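Local coordinates for LPXTG cell wall surface protein (Streptococcus gordonii, PDB 4IGB) that is a cell-wall-anchored surface protein whose N-terminal region, including an adhesin-type N2 domain, probably helps the bacterium attach to host surfaces, at residues 298-303 / 378-383. Sequence-based numbering, arbitrary orientation.
Sequences DVTYKA and IITYKT
Y301 and Y381 face each other at the middle of two antiparallel strands, 298-303 and 378-383. They form a hydrogen-bonded pair. Y381 N donates to Y301 O at 2.7 Å, and Y301 N donates to Y381 O at 2.9 Å. Both donors lie in the carbonyl planes. A303 and I379 form the next such pair. At the other end V299 N gives T383 O a nearly straight bond (176°), but from above the carbonyl plane. The return bond from T383 N to V299 O is weak and doubtful.

The buried side carries V299, Y301, A303, I379, Y381 and T383. CG of Y381 sits anti to its own carbonyl carbon (chi1 -52°). Its ring thus runs along the neighbouring strand, with CD2 3.8 Å from Y301 CB. A303 CB meets the edge of the same ring, 4.1 Å from CE2. CG2 of I379 covers one ring face near the rim.

The other side is partly open to solvent. It has one locally tight spot, where the methyls of T300 and T380 meet across the strands, CG2 to CG2 at 3.5 Å. The lysines K302 and K382 are its loose, solvent-facing part. The extended chain of K302 passes obliquely over I378, whose CG2 lies 3.6 Å from K302 CE. A water links T300 OG1, at 2.7 Å, to T383 O, to which it donates. That carbonyl therefore accepts from both V299 N and the water.

The pair belongs to the mixed beta-sheet of the N2 domain, which is of the adhesin type. Strand 283-291 bonds to the outer edge of 298-303, through D287 and E285. Strand 331-339 does the same for 378-383. Beneath the buried face, I397, N399 and V401 of strand 397-405 and M323 and Q325 of strand 321-326 pack against the side chains.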
loop_
_atom_site.group_PDB
_atom_site.type_symbol
_atom_site.label_atom_id
_atom_site.label_comp_id
_atom_site.label_asym_id
_atom_site.label_seq_id
_atom_site.Cartn_x
_atom_site.Cartn_y
_atom_site.Cartn_z
ATOM N N ASP D 298 -31.878 8.592 29.001
ATOM C CA ASP D 298 -31.064 9.233 27.974
ATOM C C ASP D 298 -29.618 8.729 27.967
ATOM O O ASP D 298 -28.999 8.569 29.013
ATOM C CB ASP D 298 -31.100 10.754 28.126
ATOM C CG ASP D 298 -32.489 11.324 27.899
ATOM O OD1 ASP D 298 -33.328 10.619 27.286
ATOM O OD2 ASP D 298 -32.739 12.474 28.330
ATOM N N VAL D 299 -29.107 8.464 26.771
ATOM C CA VAL D 299 -27.723 8.061 26.558
ATOM C C VAL D 299 -27.211 8.853 25.362
ATOM O O VAL D 299 -27.649 8.648 24.235
ATOM C CB VAL D 299 -27.611 6.556 26.233
ATOM C CG1 VAL D 299 -26.193 6.202 25.825
ATOM C CG2 VAL D 299 -28.090 5.703 27.415
ATOM N N THR D 300 -26.293 9.774 25.601
ATOM C CA THR D 300 -25.826 10.634 24.529
ATOM C C THR D 300 -24.386 10.299 24.110
ATOM O O THR D 300 -23.485 10.188 24.951
ATOM C CB THR D 300 -25.946 12.125 24.935
ATOM O OG1 THR D 300 -27.299 12.409 25.337
ATOM C CG2 THR D 300 -25.537 13.038 23.780
ATOM N N TYR D 301 -24.180 10.138 22.806
ATOM C CA TYR D 301 -22.860 9.838 22.268
ATOM C C TYR D 301 -22.277 11.031 21.538
ATOM O O TYR D 301 -22.929 11.629 20.683
ATOM C CB TYR D 301 -22.918 8.667 21.296
ATOM C CG TYR D 301 -23.270 7.349 21.923
ATOM C CD1 TYR D 301 -22.312 6.598 22.595
ATOM C CD2 TYR D 301 -24.560 6.839 21.827
ATOM C CE1 TYR D 301 -22.629 5.374 23.161
ATOM C CE2 TYR D 301 -24.890 5.615 22.386
ATOM C CZ TYR D 301 -23.925 4.887 23.055
ATOM O OH TYR D 301 -24.259 3.673 23.616
ATOM N N LYS D 302 -21.041 11.375 21.875
ATOM C CA LYS D 302 -20.348 12.434 21.166
ATOM C C LYS D 302 -19.176 11.789 20.450
ATOM O O LYS D 302 -18.333 11.144 21.076
ATOM C CB LYS D 302 -19.877 13.517 22.136
ATOM C CG LYS D 302 -19.224 14.724 21.480
ATOM C CD LYS D 302 -18.903 15.778 22.531
ATOM C CE LYS D 302 -17.959 16.840 21.999
ATOM N NZ LYS D 302 -17.717 17.903 23.020
ATOM N N ALA D 303 -19.153 11.933 19.134
ATOM C CA ALA D 303 -18.088 11.364 18.323
ATOM C C ALA D 303 -17.367 12.496 17.613
ATOM O O ALA D 303 -17.983 13.272 16.892
ATOM C CB ALA D 303 -18.652 10.371 17.312
ATOM N N ILE D 378 -18.064 17.076 14.793
ATOM C CA ILE D 378 -18.607 16.472 15.998
ATOM C C ILE D 378 -20.012 16.009 15.695
ATOM O O ILE D 378 -20.860 16.804 15.299
ATOM C CB ILE D 378 -18.705 17.484 17.153
ATOM C CG1 ILE D 378 -17.649 18.581 17.012
ATOM C CG2 ILE D 378 -18.609 16.781 18.496
ATOM C CD1 ILE D 378 -16.265 18.116 17.290
ATOM N N ILE D 379 -20.262 14.720 15.853
ATOM C CA ILE D 379 -21.614 14.221 15.760
ATOM C C ILE D 379 -22.067 13.841 17.164
ATOM O O ILE D 379 -21.476 12.970 17.799
ATOM C CB ILE D 379 -21.713 13.000 14.825
ATOM C CG1 ILE D 379 -21.056 13.302 13.477
ATOM C CG2 ILE D 379 -23.157 12.609 14.613
ATOM C CD1 ILE D 379 -21.188 12.179 12.481
ATOM N N THR D 380 -23.090 14.528 17.663
ATOM C CA THR D 380 -23.683 14.180 18.944
ATOM C C THR D 380 -24.989 13.411 18.706
ATOM O O THR D 380 -25.930 13.945 18.119
ATOM C CB THR D 380 -23.953 15.436 19.785
ATOM O OG1 THR D 380 -22.745 16.205 19.900
ATOM C CG2 THR D 380 -24.447 15.058 21.176
ATOM N N TYR D 381 -25.029 12.155 19.144
ATOM C CA TYR D 381 -26.207 11.314 18.970
ATOM C C TYR D 381 -27.062 11.281 20.237
ATOM O O TYR D 381 -26.581 10.898 21.307
ATOM C CB TYR D 381 -25.816 9.873 18.646
ATOM C CG TYR D 381 -24.860 9.691 17.494
ATOM C CD1 TYR D 381 -25.328 9.516 16.192
ATOM C CD2 TYR D 381 -23.491 9.655 17.709
ATOM C CE1 TYR D 381 -24.451 9.331 15.133
ATOM C CE2 TYR D 381 -22.606 9.468 16.661
ATOM C CZ TYR D 381 -23.086 9.306 15.374
ATOM O OH TYR D 381 -22.199 9.121 14.336
ATOM N N LYS D 382 -28.331 11.657 20.115
ATOM C CA LYS D 382 -29.264 11.508 21.225
ATOM C C LYS D 382 -29.988 10.172 21.123
ATOM O O LYS D 382 -30.576 9.839 20.091
ATOM C CB LYS D 382 -30.256 12.671 21.280
ATOM C CG LYS D 382 -29.639 13.971 21.773
ATOM C CD LYS D 382 -30.660 15.097 21.833
ATOM C CE LYS D 382 -30.056 16.353 22.455
ATOM N NZ LYS D 382 -31.014 17.498 22.462
ATOM N N THR D 383 -29.916 9.402 22.198
ATOM C CA THR D 383 -30.574 8.105 22.259
ATOM C C THR D 383 -31.209 7.925 23.639
ATOM O O THR D 383 -30.868 8.633 24.590
ATOM C CB THR D 383 -29.580 6.953 21.963
ATOM O OG1 THR D 383 -30.266 5.884 21.308
ATOM C CG2 THR D 383 -28.955 6.423 23.236
HETATM O O HOH W 1 -29.699 11.467 24.628
#